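Local coordinates for myroilysin (Myroides sp. CSLB8, PDB 5GWD), which probably cleaves peptide bonds as a zinc-dependent metalloendopeptidase of the astacin (M12A) family and is activated by a cysteine-switch mechanism, at residues 30-35 with 106-111; 80-85 with 239-244; 154-159 with 192-197; 166-171 with 214-219. All blocks are in the same frame, centred on the assembly; numbering follows the deposited sequence.

Overall arrangement
Two of the four contacts border the zinc ion bound by C28, H142, H146 and H152, the state expected of a closed cysteine switch; the other two lie farther out. Interaction 1 sets the chain beyond C28 against residues 106-111, with the side chain of L108 about 7 Å from the zinc. Interaction 3 follows H152, and its Y192 side chain is also about 7 Å from the metal; the two contacts meet through a probable hydrogen bond between D30 OD2 and Y192 OH. Interaction 4 is centred about 18 Å from interaction 3. Interaction 2 ties the chain end to the sheet, its centre about 37 Å from that of interaction 4, across the molecule.

Interaction 1. Residues 30-35 with 106-111; sequences DVYPKG and SYLGTQ
The Y107 ring carries V31 CG2 over the centre of one face, a CH-pi contact with CG2 3.9 Å from the Y107 ring centroid. At the edge of the same ring, in its plane, Y107 CE1 comes to 3.5 Å from the carbonyl carbon Y32 C, where the peptide leads on to P33. The Y32 ring is engaged from its rim: Q111 NE2 stands near the ring plane beyond CD1, the amide turned at 89° to the ring. Y32 CE1 also touches L108 CD1 at 3.7 Å. A chi1 of -71° lodges CG2 of V31 between its own backbone N and C, and from there the methyl reaches both the Y107 face and S106 O. P33 lies against Q111, its CD 3.5 Å from Q111 NE2. Polar links pass through water: one molecule donates to V31 O at 3.0 Å and accepts from L108 N at 2.8 Å, and a second joins V31 N to S106 O. Were Y107 reduced to an alanine, V31 CG2 would probably lose its aromatic floor and a gap would open beside the Y32-P33 peptide. The segment 30-35 begins two residues after C28, the cysteine that binds the zinc, while residues 106-111 leave the antiparallel edge strand 105-106 of the metzincin sheet, and L108 packs on the zinc ligand H146. Apolar packing and bridging waters, rather than direct polar bonds, join the two segments, which is consistent with a segment that has to come away when the enzyme is activated.

Interaction 2. Residues 80-85 with 239-244; sequences ANITFN and TVYPRN
N81 N donates to Y241 O at 2.9 Å (N-H...O angle 153°), joining an inverse gamma turn centred on N81 to the chain just after helix 236-240. The contact thus fastens the C-terminal end of the astacin-type domain beside strand 83-86, an outermost strand of its five-stranded sheet. A second bond runs alongside the first. The N81 side chain, with CG anti to the backbone N (chi1 -172°), sends ND2 to P242 O at 3.1 Å, the oxygen lying somewhat out of the amide plane; N50 ND2 bonds to the same carbonyl. The Y241 ring is clasped from both sides. I82 CG1 lies over one face, 3.6 Å from the Y241 ring centroid in a CH-pi contact offset toward CD1, and V240 CG1 covers the opposite face. A80 CB adds an apolar touch on Y241 CB at 3.9 Å. Beyond the ring, Y241 OH is bonded to L148 O and W48 N, so the buried hydroxyl is satisfied and the ring is pinned at its far end. R243, itself the centre of an inverse gamma turn, stretches from CG to NE and lays one guanidinium face over the backbone at A80 and N81, while its NH2 is held by S77 O. In the plane of that guanidinium, at its edge, a water accepts from R243 NH1 at 2.9 Å and donates to A80 O at 3.0 Å.

Interaction 3. Residues 154-159 with 192-197; sequences HQHPLT and YSTTQT
H154 NE2 donates to Y192 O at 2.7 Å, a short but bent bond (N-H...O angle 140°) with the oxygen raised out of the imidazole plane. A chi1 of 173° swings the imidazole of H154 away from its own N and toward Y192, whose ring presents its CD1 edge to the H154 face. The two form a T-shaped pair with ring centroids 5.1 Å apart and planes at 90°. At the rim of the imidazole, in its plane, T194 O lies 3.2 Å from H154 CD2. The backbones join here in a single antiparallel bridge, a hydrogen-bonded pair: H154 N donates to Q196 O at 2.8 Å, and Q196 N returns a bond to H154 O. This bridge ties the chain just beyond the zinc ligand H152 to the loop that follows helix 183-192. The link to the metal site continues through Y192 OH, which is hydrogen-bonded to H152 ND1 and so stands in the second shell. Without the imidazole, as with a leucine at H154, Y192 O is likely to lose this donor and the Y192 ring edge the face it rests on. Farther along, H156 N makes a weak bond to T195 OG1 at 3.1 Å. S193 O and T194 CA lie over one face of the H156 ring, S193 O being 3.5 Å from H156 CE1, and H156 ND1 donates to P157 O within the ring plane at 2.9 Å.

Interaction 4. Residues 166-171 with 214-219; sequences NKVYAY and SALTTN
L216 lays its CD2 methyl against V168 CG2 at 3.7 Å, the side chains crossing at about a right angle. The contact is helix-on-loop packing in the C-terminal part of the astacin-type domain: helix 165-172 meets the segment 214-219, a short way beyond the SIMHY sequence that probably corresponds to the Met-turn of metzincins. L216 is extended through CD1 (chi2 -180°), which leaves CD2 as the branch that leans onto the helix. There it fits between successive turns, near V168 CA and K167 O and 4.1 Å from Y171 CB. V168 holds CG2 anti to its carbonyl carbon, beside the backbone N, and CG2 is the V168 side-chain atom that makes the contact, touching L216 CB and L216 O besides CD2. The V168 side chain also touches V184, L188 and F189 of helix 183-192, so the valine is wedged between that helix and the loop. Y171 offers L216 mainly its CB. Its ring runs on toward the N-terminal segment, making a cation-pi contact with K29 and meeting F22, and so places the helix next to the chain that carries C28. Backbone bonds between L216 and D164 and between T218 and P162 hold the loop beside the chain leading into the helix. At the solvent-exposed side, K167 bends at its last two torsions (chi3 -133°, chi4 135°), both away from staggered values, and curls round A215 O. K167 NZ gives that oxygen a weak bond of 3.4 Å; the approach of K167 CD to A215 O, 3.1 Å, is short enough to make the placement of this exposed chain end doubtful.

Interaction 1. Residues 30-35 with 106-111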
loop_
_atom_site.group_PDB
_atom_site.type_symbol
_atom_site.label_atom_id
_atom_site.label_comp_id
_atom_site.label_asym_id
_atom_site.label_seq_id
_atom_site.Cartn_x
_atom_site.Cartn_y
_atom_site.Cartn_z
ATOM N N ASP A 30 2.780 -5.100 -3.638
ATOM C CA ASP A 30 4.108 -4.499 -3.514
ATOM C C ASP A 30 4.469 -3.849 -4.850
ATOM O O ASP A 30 4.253 -4.440 -5.912
ATOM C CB ASP A 30 5.175 -5.544 -3.143
ATOM C CG ASP A 30 4.907 -6.246 -1.800
ATOM O OD1 ASP A 30 4.378 -5.608 -0.870
ATOM O OD2 ASP A 30 5.258 -7.442 -1.668
ATOM N N VAL A 31 4.996 -2.624 -4.809
ATOM C CA VAL A 31 5.400 -1.930 -6.029
ATOM C C VAL A 31 6.737 -1.251 -5.787
ATOM O O VAL A 31 7.036 -0.803 -4.674
ATOM C CB VAL A 31 4.354 -0.897 -6.514
ATOM C CG1 VAL A 31 3.118 -1.595 -7.070
ATOM C CG2 VAL A 31 3.971 0.043 -5.400
ATOM N N TYR A 32 7.554 -1.197 -6.837
ATOM C CA TYR A 32 8.870 -0.587 -6.768
ATOM C C TYR A 32 9.150 0.154 -8.066
ATOM O O TYR A 32 8.650 -0.237 -9.131
ATOM C CB TYR A 32 9.972 -1.634 -6.526
ATOM C CG TYR A 32 9.611 -2.584 -5.419
ATOM C CD1 TYR A 32 9.902 -2.270 -4.089
ATOM C CD2 TYR A 32 8.937 -3.773 -5.687
ATOM C CE1 TYR A 32 9.547 -3.122 -3.064
ATOM C CE2 TYR A 32 8.583 -4.638 -4.653
ATOM C CZ TYR A 32 8.897 -4.297 -3.347
ATOM O OH TYR A 32 8.553 -5.123 -2.309
ATOM N N PRO A 33 9.936 1.224 -8.013
ATOM C CA PRO A 33 10.320 1.900 -9.260
ATOM C C PRO A 33 11.010 0.916 -10.191
ATOM O O PRO A 33 11.740 0.022 -9.750
ATOM C CB PRO A 33 11.271 3.011 -8.793
ATOM C CG PRO A 33 10.929 3.234 -7.350
ATOM C CD PRO A 33 10.584 1.836 -6.841
ATOM N N LYS A 34 10.747 1.073 -11.487
ATOM C CA LYS A 34 11.256 0.136 -12.482
ATOM C C LYS A 34 12.764 -0.027 -12.352
ATOM O O LYS A 34 13.494 0.950 -12.173
ATOM C CB LYS A 34 10.894 0.627 -13.887
ATOM C CG LYS A 34 11.196 -0.389 -14.984
ATOM C CD LYS A 34 10.897 0.163 -16.372
ATOM C CE LYS A 34 11.000 -0.929 -17.429
ATOM N NZ LYS A 34 12.342 -1.588 -17.436
ATOM N N GLY A 35 13.224 -1.276 -12.393
ATOM C CA GLY A 35 14.639 -1.567 -12.386
ATOM C C GLY A 35 15.313 -1.600 -11.030
ATOM O O GLY A 35 16.505 -1.927 -10.966
ATOM N N SER A 106 1.256 1.477 -2.640
ATOM C CA SER A 106 2.019 2.713 -2.583
ATOM C C SER A 106 3.481 2.361 -2.743
ATOM O O SER A 106 3.927 1.320 -2.247
ATOM C CB SER A 106 1.807 3.461 -1.262
ATOM O OG SER A 106 2.653 4.600 -1.210
ATOM N N TYR A 107 4.227 3.221 -3.445
ATOM C CA TYR A 107 5.671 3.103 -3.410
ATOM C C TYR A 107 6.145 3.437 -2.004
ATOM O O TYR A 107 5.467 4.143 -1.257
ATOM C CB TYR A 107 6.320 4.029 -4.459
ATOM C CG TYR A 107 5.940 3.600 -5.850
ATOM C CD1 TYR A 107 6.637 2.591 -6.492
ATOM C CD2 TYR A 107 4.839 4.153 -6.500
ATOM C CE1 TYR A 107 6.280 2.157 -7.752
ATOM C CE2 TYR A 107 4.475 3.721 -7.781
ATOM C CZ TYR A 107 5.207 2.726 -8.395
ATOM O OH TYR A 107 4.860 2.269 -9.649
ATOM N N LEU A 108 7.302 2.898 -1.640
ATOM C CA LEU A 108 7.792 2.924 -0.268
ATOM C C LEU A 108 8.604 4.181 -0.004
ATOM O O LEU A 108 9.664 4.387 -0.617
ATOM C CB LEU A 108 8.651 1.690 -0.005
ATOM C CG LEU A 108 7.876 0.381 -0.104
ATOM C CD1 LEU A 108 8.821 -0.780 -0.261
ATOM C CD2 LEU A 108 7.039 0.195 1.147
ATOM N N GLY A 109 8.122 5.005 0.920
ATOM C CA GLY A 109 8.898 6.147 1.368
ATOM C C GLY A 109 9.270 7.054 0.211
ATOM O O GLY A 109 8.457 7.320 -0.679
ATOM N N THR A 110 10.532 7.508 0.209
ATOM C CA THR A 110 11.038 8.434 -0.811
ATOM C C THR A 110 11.181 7.801 -2.191
ATOM O O THR A 110 11.515 8.519 -3.148
ATOM C CB THR A 110 12.393 9.020 -0.393
ATOM O OG1 THR A 110 13.331 7.961 -0.136
ATOM C CG2 THR A 110 12.265 9.873 0.861
ATOM N N GLN A 111 10.960 6.491 -2.330
ATOM C CA GLN A 111 10.870 5.925 -3.671
ATOM C C GLN A 111 9.758 6.580 -4.479
ATOM O O GLN A 111 9.831 6.584 -5.715
ATOM C CB GLN A 111 10.698 4.403 -3.606
ATOM C CG GLN A 111 11.946 3.753 -2.962
ATOM C CD GLN A 111 12.152 2.288 -3.274
ATOM O OE1 GLN A 111 13.300 1.822 -3.359
ATOM N NE2 GLN A 111 11.071 1.545 -3.413
HETATM O O HOH W 1 8.616 1.503 -3.674
HETATM O O HOH W 2 5.108 -1.277 -2.185
#

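Interaction 2. Residues 80-85 with 239-244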
loop_
_atom_site.group_PDB
_atom_site.type_symbol
_atom_site.label_atom_id
_atom_site.label_comp_id
_atom_site.label_asym_id
_atom_site.label_seq_id
_atom_site.Cartn_x
_atom_site.Cartn_y
_atom_site.Cartn_z
ATOM N N ALA A 80 4.473 10.019 14.488
ATOM C CA ALA A 80 5.667 10.300 13.708
ATOM C C ALA A 80 5.835 11.803 13.534
ATOM O O ALA A 80 4.855 12.539 13.413
ATOM C CB ALA A 80 5.576 9.623 12.340
ATOM N N ASN A 81 7.090 12.254 13.507
ATOM C CA ASN A 81 7.390 13.662 13.263
ATOM C C ASN A 81 7.377 13.921 11.756
ATOM O O ASN A 81 8.379 14.269 11.146
ATOM C CB ASN A 81 8.730 14.031 13.889
ATOM C CG ASN A 81 9.011 15.529 13.854
ATOM O OD1 ASN A 81 8.116 16.348 13.623
ATOM N ND2 ASN A 81 10.264 15.890 14.092
ATOM N N ILE A 82 6.210 13.686 11.160
ATOM C CA ILE A 82 5.976 13.853 9.727
ATOM C C ILE A 82 4.546 14.350 9.563
ATOM O O ILE A 82 3.651 13.901 10.281
ATOM C CB ILE A 82 6.192 12.520 8.968
ATOM C CG1 ILE A 82 7.674 12.145 8.915
ATOM C CG2 ILE A 82 5.638 12.585 7.568
ATOM C CD1 ILE A 82 8.491 12.978 7.957
ATOM N N THR A 83 4.329 15.269 8.626
ATOM C CA THR A 83 3.008 15.833 8.345
ATOM C C THR A 83 2.673 15.653 6.868
ATOM O O THR A 83 3.556 15.766 6.014
ATOM C CB THR A 83 2.967 17.332 8.725
ATOM O OG1 THR A 83 2.944 17.457 10.152
ATOM C CG2 THR A 83 1.729 18.028 8.169
ATOM N N PHE A 84 1.411 15.351 6.566
ATOM C CA PHE A 84 0.927 15.334 5.187
ATOM C C PHE A 84 0.155 16.618 4.892
ATOM O O PHE A 84 -0.777 16.964 5.623
ATOM C CB PHE A 84 0.034 14.118 4.934
ATOM C CG PHE A 84 0.733 12.810 5.119
ATOM C CD1 PHE A 84 1.733 12.420 4.243
ATOM C CD2 PHE A 84 0.392 11.966 6.172
ATOM C CE1 PHE A 84 2.394 11.212 4.413
ATOM C CE2 PHE A 84 1.050 10.765 6.351
ATOM C CZ PHE A 84 2.058 10.389 5.478
ATOM N N ASN A 85 0.523 17.302 3.808
ATOM C CA ASN A 85 -0.144 18.524 3.360
ATOM C C ASN A 85 -0.907 18.184 2.089
ATOM O O ASN A 85 -0.302 17.965 1.035
ATOM C CB ASN A 85 0.867 19.647 3.118
ATOM C CG ASN A 85 0.206 20.984 2.747
ATOM O OD1 ASN A 85 -0.998 21.180 2.943
ATOM N ND2 ASN A 85 1.007 21.918 2.217
ATOM N N THR A 239 10.490 6.034 16.487
ATOM C CA THR A 239 11.946 5.933 16.412
ATOM C C THR A 239 12.462 6.267 15.020
ATOM O O THR A 239 13.570 6.805 14.890
ATOM C CB THR A 239 12.429 4.538 16.840
ATOM O OG1 THR A 239 12.068 3.560 15.850
ATOM C CG2 THR A 239 11.809 4.160 18.171
ATOM N N VAL A 240 11.679 5.974 13.973
ATOM C CA VAL A 240 12.072 6.359 12.624
ATOM C C VAL A 240 11.979 7.870 12.445
ATOM O O VAL A 240 12.836 8.491 11.795
ATOM C CB VAL A 240 11.210 5.631 11.579
ATOM C CG1 VAL A 240 11.592 6.094 10.161
ATOM C CG2 VAL A 240 11.356 4.125 11.730
ATOM N N TYR A 241 10.948 8.486 13.020
ATOM C CA TYR A 241 10.671 9.909 12.850
ATOM C C TYR A 241 10.513 10.590 14.203
ATOM O O TYR A 241 9.402 10.976 14.592
ATOM C CB TYR A 241 9.413 10.091 12.011
ATOM C CG TYR A 241 9.512 9.538 10.600
ATOM C CD1 TYR A 241 10.333 10.133 9.655
ATOM C CD2 TYR A 241 8.762 8.444 10.216
ATOM C CE1 TYR A 241 10.387 9.653 8.349
ATOM C CE2 TYR A 241 8.804 7.957 8.923
ATOM C CZ TYR A 241 9.620 8.570 7.990
ATOM O OH TYR A 241 9.672 8.089 6.697
ATOM N N PRO A 242 11.608 10.764 14.940
ATOM C CA PRO A 242 11.493 11.213 16.332
ATOM C C PRO A 242 11.187 12.696 16.438
ATOM O O PRO A 242 11.591 13.506 15.602
ATOM C CB PRO A 242 12.870 10.890 16.924
ATOM C CG PRO A 242 13.803 10.908 15.750
ATOM C CD PRO A 242 12.990 10.373 14.596
ATOM N N ARG A 243 10.439 13.050 17.480
ATOM C CA ARG A 243 10.241 14.466 17.790
ATOM C C ARG A 243 11.518 14.914 18.481
ATOM O O ARG A 243 11.660 14.838 19.701
ATOM C CB ARG A 243 8.987 14.680 18.627
ATOM C CG ARG A 243 7.718 14.418 17.812
ATOM C CD ARG A 243 6.424 14.646 18.578
ATOM N NE ARG A 243 5.371 13.769 18.065
ATOM C CZ ARG A 243 4.725 13.954 16.915
ATOM N NH1 ARG A 243 5.005 14.998 16.139
ATOM N NH2 ARG A 243 3.800 13.086 16.533
ATOM N N ASN A 244 12.475 15.346 17.665
ATOM C CA ASN A 244 13.849 15.577 18.091
ATOM C C ASN A 244 14.295 17.005 17.805
ATOM O O ASN A 244 14.935 17.265 16.786
ATOM C CB ASN A 244 14.785 14.592 17.381
ATOM C CG ASN A 244 15.311 13.518 18.308
ATOM O OD1 ASN A 244 14.982 13.496 19.499
ATOM N ND2 ASN A 244 16.131 12.615 17.769
HETATM O O HOH W 3 3.679 15.239 13.605
#

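Interaction 3. Residues 154-159 with 192-197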
loop_
_atom_site.group_PDB
_atom_site.type_symbol
_atom_site.label_atom_id
_atom_site.label_comp_id
_atom_site.label_asym_id
_atom_site.label_seq_id
_atom_site.Cartn_x
_atom_site.Cartn_y
_atom_site.Cartn_z
ATOM N N HIS A 154 4.576 -10.024 8.001
ATOM C CA HIS A 154 4.054 -11.313 7.557
ATOM C C HIS A 154 4.806 -12.413 8.290
ATOM O O HIS A 154 6.032 -12.489 8.195
ATOM C CB HIS A 154 4.205 -11.445 6.036
ATOM C CG HIS A 154 3.853 -12.794 5.501
ATOM N ND1 HIS A 154 2.550 -13.209 5.324
ATOM C CD2 HIS A 154 4.635 -13.822 5.094
ATOM C CE1 HIS A 154 2.546 -14.440 4.839
ATOM N NE2 HIS A 154 3.798 -14.831 4.689
ATOM N N GLN A 155 4.102 -13.244 9.038
ATOM C CA GLN A 155 4.818 -14.278 9.777
ATOM C C GLN A 155 4.949 -15.532 8.922
ATOM O O GLN A 155 4.150 -15.777 8.013
ATOM C CB GLN A 155 4.134 -14.579 11.117
ATOM C CG GLN A 155 2.759 -15.171 11.035
ATOM C CD GLN A 155 2.033 -15.180 12.385
ATOM O OE1 GLN A 155 2.644 -15.277 13.455
ATOM N NE2 GLN A 155 0.723 -15.068 12.328
ATOM N N HIS A 156 5.991 -16.306 9.211
ATOM C CA HIS A 156 6.285 -17.526 8.475
ATOM C C HIS A 156 5.051 -18.422 8.443
ATOM O O HIS A 156 4.494 -18.730 9.504
ATOM C CB HIS A 156 7.443 -18.265 9.147
ATOM C CG HIS A 156 8.105 -19.276 8.267
ATOM N ND1 HIS A 156 7.420 -20.321 7.685
ATOM C CD2 HIS A 156 9.391 -19.392 7.859
ATOM C CE1 HIS A 156 8.256 -21.039 6.958
ATOM N NE2 HIS A 156 9.458 -20.495 7.045
ATOM N N PRO A 157 4.592 -18.849 7.266
ATOM C CA PRO A 157 3.415 -19.726 7.229
ATOM C C PRO A 157 3.710 -21.048 7.930
ATOM O O PRO A 157 4.784 -21.632 7.774
ATOM C CB PRO A 157 3.160 -19.916 5.727
ATOM C CG PRO A 157 3.837 -18.726 5.064
ATOM C CD PRO A 157 5.046 -18.467 5.915
ATOM N N LEU A 158 2.767 -21.489 8.765
ATOM C CA LEU A 158 2.893 -22.822 9.349
ATOM C C LEU A 158 2.624 -23.887 8.299
ATOM O O LEU A 158 3.327 -24.902 8.232
ATOM C CB LEU A 158 1.929 -22.977 10.525
ATOM C CG LEU A 158 2.331 -22.164 11.755
ATOM C CD1 LEU A 158 1.379 -22.411 12.900
ATOM C CD2 LEU A 158 3.740 -22.526 12.143
ATOM N N THR A 159 1.604 -23.662 7.479
ATOM C CA THR A 159 1.259 -24.486 6.334
ATOM C C THR A 159 1.352 -23.615 5.092
ATOM O O THR A 159 0.953 -22.445 5.125
ATOM C CB THR A 159 -0.161 -25.041 6.466
ATOM O OG1 THR A 159 -1.085 -24.101 5.910
ATOM C CG2 THR A 159 -0.524 -25.232 7.928
ATOM N N TYR A 192 6.541 -14.474 0.275
ATOM C CA TYR A 192 5.684 -14.690 1.427
ATOM C C TYR A 192 5.724 -16.134 1.927
ATOM O O TYR A 192 4.983 -16.482 2.847
ATOM C CB TYR A 192 4.264 -14.216 1.101
ATOM C CG TYR A 192 4.284 -12.710 0.890
ATOM C CD1 TYR A 192 4.376 -11.844 1.975
ATOM C CD2 TYR A 192 4.309 -12.161 -0.390
ATOM C CE1 TYR A 192 4.443 -10.468 1.798
ATOM C CE2 TYR A 192 4.367 -10.786 -0.574
ATOM C CZ TYR A 192 4.438 -9.947 0.525
ATOM O OH TYR A 192 4.519 -8.578 0.356
ATOM N N SER A 193 6.610 -16.965 1.377
ATOM C CA SER A 193 6.853 -18.270 1.982
ATOM C C SER A 193 7.667 -18.175 3.269
ATOM O O SER A 193 7.780 -19.173 3.991
ATOM C CB SER A 193 7.558 -19.180 0.973
ATOM O OG SER A 193 8.922 -18.814 0.822
ATOM N N THR A 194 8.241 -17.012 3.576
ATOM C CA THR A 194 9.013 -16.802 4.795
ATOM C C THR A 194 8.535 -15.533 5.497
ATOM O O THR A 194 7.721 -14.771 4.969
ATOM C CB THR A 194 10.518 -16.692 4.506
ATOM O OG1 THR A 194 10.750 -15.578 3.631
ATOM C CG2 THR A 194 11.048 -17.964 3.864
ATOM N N THR A 195 9.095 -15.300 6.683
ATOM C CA THR A 195 8.783 -14.121 7.483
ATOM C C THR A 195 9.221 -12.843 6.776
ATOM O O THR A 195 10.293 -12.783 6.175
ATOM C CB THR A 195 9.476 -14.228 8.844
ATOM O OG1 THR A 195 8.918 -15.331 9.567
ATOM C CG2 THR A 195 9.275 -12.965 9.666
ATOM N N GLN A 196 8.376 -11.817 6.847
ATOM C CA GLN A 196 8.703 -10.470 6.385
ATOM C C GLN A 196 8.415 -9.524 7.533
ATOM O O GLN A 196 7.268 -9.421 7.967
ATOM C CB GLN A 196 7.867 -10.070 5.167
ATOM C CG GLN A 196 8.052 -10.952 3.967
ATOM C CD GLN A 196 9.310 -10.589 3.195
ATOM O OE1 GLN A 196 9.699 -9.422 3.135
ATOM N NE2 GLN A 196 9.956 -11.604 2.591
ATOM N N THR A 197 9.440 -8.848 8.038
ATOM C CA THR A 197 9.207 -8.008 9.203
ATOM C C THR A 197 10.236 -6.894 9.262
ATOM O O THR A 197 11.352 -7.026 8.756
ATOM C CB THR A 197 9.253 -8.814 10.506
ATOM O OG1 THR A 197 8.781 -7.997 11.582
ATOM C CG2 THR A 197 10.687 -9.265 10.820
#

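Interaction 4. Residues 166-171 with 214-219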
loop_
_atom_site.group_PDB
_atom_site.type_symbol
_atom_site.label_atom_id
_atom_site.label_comp_id
_atom_site.label_asym_id
_atom_site.label_seq_id
_atom_site.Cartn_x
_atom_site.Cartn_y
_atom_site.Cartn_z
ATOM N N ASN A 166 -3.956 -20.065 -10.492
ATOM C CA ASN A 166 -4.381 -19.527 -11.783
ATOM C C ASN A 166 -5.128 -18.206 -11.624
ATOM O O ASN A 166 -4.994 -17.305 -12.458
ATOM C CB ASN A 166 -5.247 -20.532 -12.535
ATOM C CG ASN A 166 -4.478 -21.765 -12.937
ATOM O OD1 ASN A 166 -3.357 -21.681 -13.413
ATOM N ND2 ASN A 166 -5.117 -22.935 -12.795
ATOM N N LYS A 167 -5.945 -18.069 -10.577
ATOM C CA LYS A 167 -6.473 -16.745 -10.250
ATOM C C LYS A 167 -5.341 -15.759 -9.962
ATOM O O LYS A 167 -5.434 -14.578 -10.321
ATOM C CB LYS A 167 -7.434 -16.822 -9.058
ATOM C CG LYS A 167 -8.836 -17.369 -9.375
ATOM C CD LYS A 167 -9.850 -16.903 -8.317
ATOM C CE LYS A 167 -10.763 -18.021 -7.794
ATOM N NZ LYS A 167 -10.915 -17.988 -6.296
ATOM N N VAL A 168 -4.260 -16.224 -9.327
ATOM C CA VAL A 168 -3.148 -15.333 -9.004
ATOM C C VAL A 168 -2.435 -14.889 -10.274
ATOM O O VAL A 168 -2.207 -13.693 -10.492
ATOM C CB VAL A 168 -2.179 -16.016 -8.026
ATOM C CG1 VAL A 168 -0.920 -15.200 -7.890
ATOM C CG2 VAL A 168 -2.838 -16.202 -6.669
ATOM N N TYR A 169 -2.063 -15.849 -11.127
ATOM C CA TYR A 169 -1.365 -15.517 -12.367
ATOM C C TYR A 169 -2.162 -14.520 -13.199
ATOM O O TYR A 169 -1.592 -13.583 -13.774
ATOM C CB TYR A 169 -1.090 -16.787 -13.176
ATOM C CG TYR A 169 -0.079 -17.721 -12.542
ATOM C CD1 TYR A 169 1.150 -17.245 -12.094
ATOM C CD2 TYR A 169 -0.353 -19.079 -12.398
ATOM C CE1 TYR A 169 2.075 -18.096 -11.512
ATOM C CE2 TYR A 169 0.560 -19.935 -11.812
ATOM C CZ TYR A 169 1.771 -19.443 -11.370
ATOM O OH TYR A 169 2.683 -20.303 -10.798
ATOM N N ALA A 170 -3.483 -14.700 -13.267
ATOM C CA ALA A 170 -4.328 -13.765 -14.001
ATOM C C ALA A 170 -4.322 -12.383 -13.354
ATOM O O ALA A 170 -4.251 -11.361 -14.050
ATOM C CB ALA A 170 -5.754 -14.309 -14.086
ATOM N N TYR A 171 -4.396 -12.331 -12.022
ATOM C CA TYR A 171 -4.508 -11.043 -11.341
ATOM C C TYR A 171 -3.238 -10.213 -11.478
ATOM O O TYR A 171 -3.300 -9.023 -11.809
ATOM C CB TYR A 171 -4.831 -11.240 -9.866
ATOM C CG TYR A 171 -5.140 -9.936 -9.171
ATOM C CD1 TYR A 171 -6.243 -9.181 -9.542
ATOM C CD2 TYR A 171 -4.329 -9.454 -8.157
ATOM C CE1 TYR A 171 -6.543 -7.996 -8.914
ATOM C CE2 TYR A 171 -4.625 -8.272 -7.519
ATOM C CZ TYR A 171 -5.731 -7.547 -7.903
ATOM O OH TYR A 171 -6.025 -6.364 -7.278
ATOM N N SER A 214 -9.091 -13.614 -0.249
ATOM C CA SER A 214 -9.791 -14.868 -0.507
ATOM C C SER A 214 -10.045 -15.079 -1.993
ATOM O O SER A 214 -10.276 -16.216 -2.412
ATOM C CB SER A 214 -11.110 -14.904 0.262
ATOM O OG SER A 214 -11.805 -13.676 0.117
ATOM N N ALA A 215 -9.995 -14.009 -2.797
ATOM C CA ALA A 215 -9.999 -14.161 -4.250
ATOM C C ALA A 215 -8.758 -14.880 -4.763
ATOM O O ALA A 215 -8.771 -15.383 -5.888
ATOM C CB ALA A 215 -10.110 -12.797 -4.936
ATOM N N LEU A 216 -7.684 -14.939 -3.981
ATOM C CA LEU A 216 -6.437 -15.537 -4.444
ATOM C C LEU A 216 -6.103 -16.849 -3.738
ATOM O O LEU A 216 -4.997 -17.375 -3.920
ATOM C CB LEU A 216 -5.279 -14.549 -4.272
ATOM C CG LEU A 216 -5.307 -13.235 -5.065
ATOM C CD1 LEU A 216 -4.064 -12.409 -4.748
ATOM C CD2 LEU A 216 -5.409 -13.500 -6.553
ATOM N N THR A 217 -7.016 -17.382 -2.922
ATOM C CA THR A 217 -6.771 -18.618 -2.183
ATOM C C THR A 217 -8.026 -19.481 -2.169
ATOM O O THR A 217 -9.141 -19.015 -2.426
ATOM C CB THR A 217 -6.333 -18.366 -0.732
ATOM O OG1 THR A 217 -7.320 -17.568 -0.057
ATOM C CG2 THR A 217 -4.985 -17.674 -0.677
ATOM N N THR A 218 -7.830 -20.751 -1.821
ATOM C CA THR A 218 -8.901 -21.737 -1.823
ATOM C C THR A 218 -9.615 -21.856 -0.481
ATOM O O THR A 218 -10.716 -22.417 -0.434
ATOM C CB THR A 218 -8.341 -23.103 -2.227
ATOM O OG1 THR A 218 -7.187 -23.393 -1.435
ATOM C CG2 THR A 218 -7.945 -23.094 -3.692
ATOM N N ASN A 219 -9.031 -21.337 0.595
ATOM C CA ASN A 219 -9.598 -21.439 1.935
ATOM C C ASN A 219 -8.781 -20.544 2.855
ATOM O O ASN A 219 -7.714 -20.049 2.482
ATOM C CB ASN A 219 -9.589 -22.881 2.442
ATOM C CG ASN A 219 -8.196 -23.484 2.430
ATOM O OD1 ASN A 219 -7.415 -23.291 3.367
ATOM N ND2 ASN A 219 -7.869 -24.205 1.358
#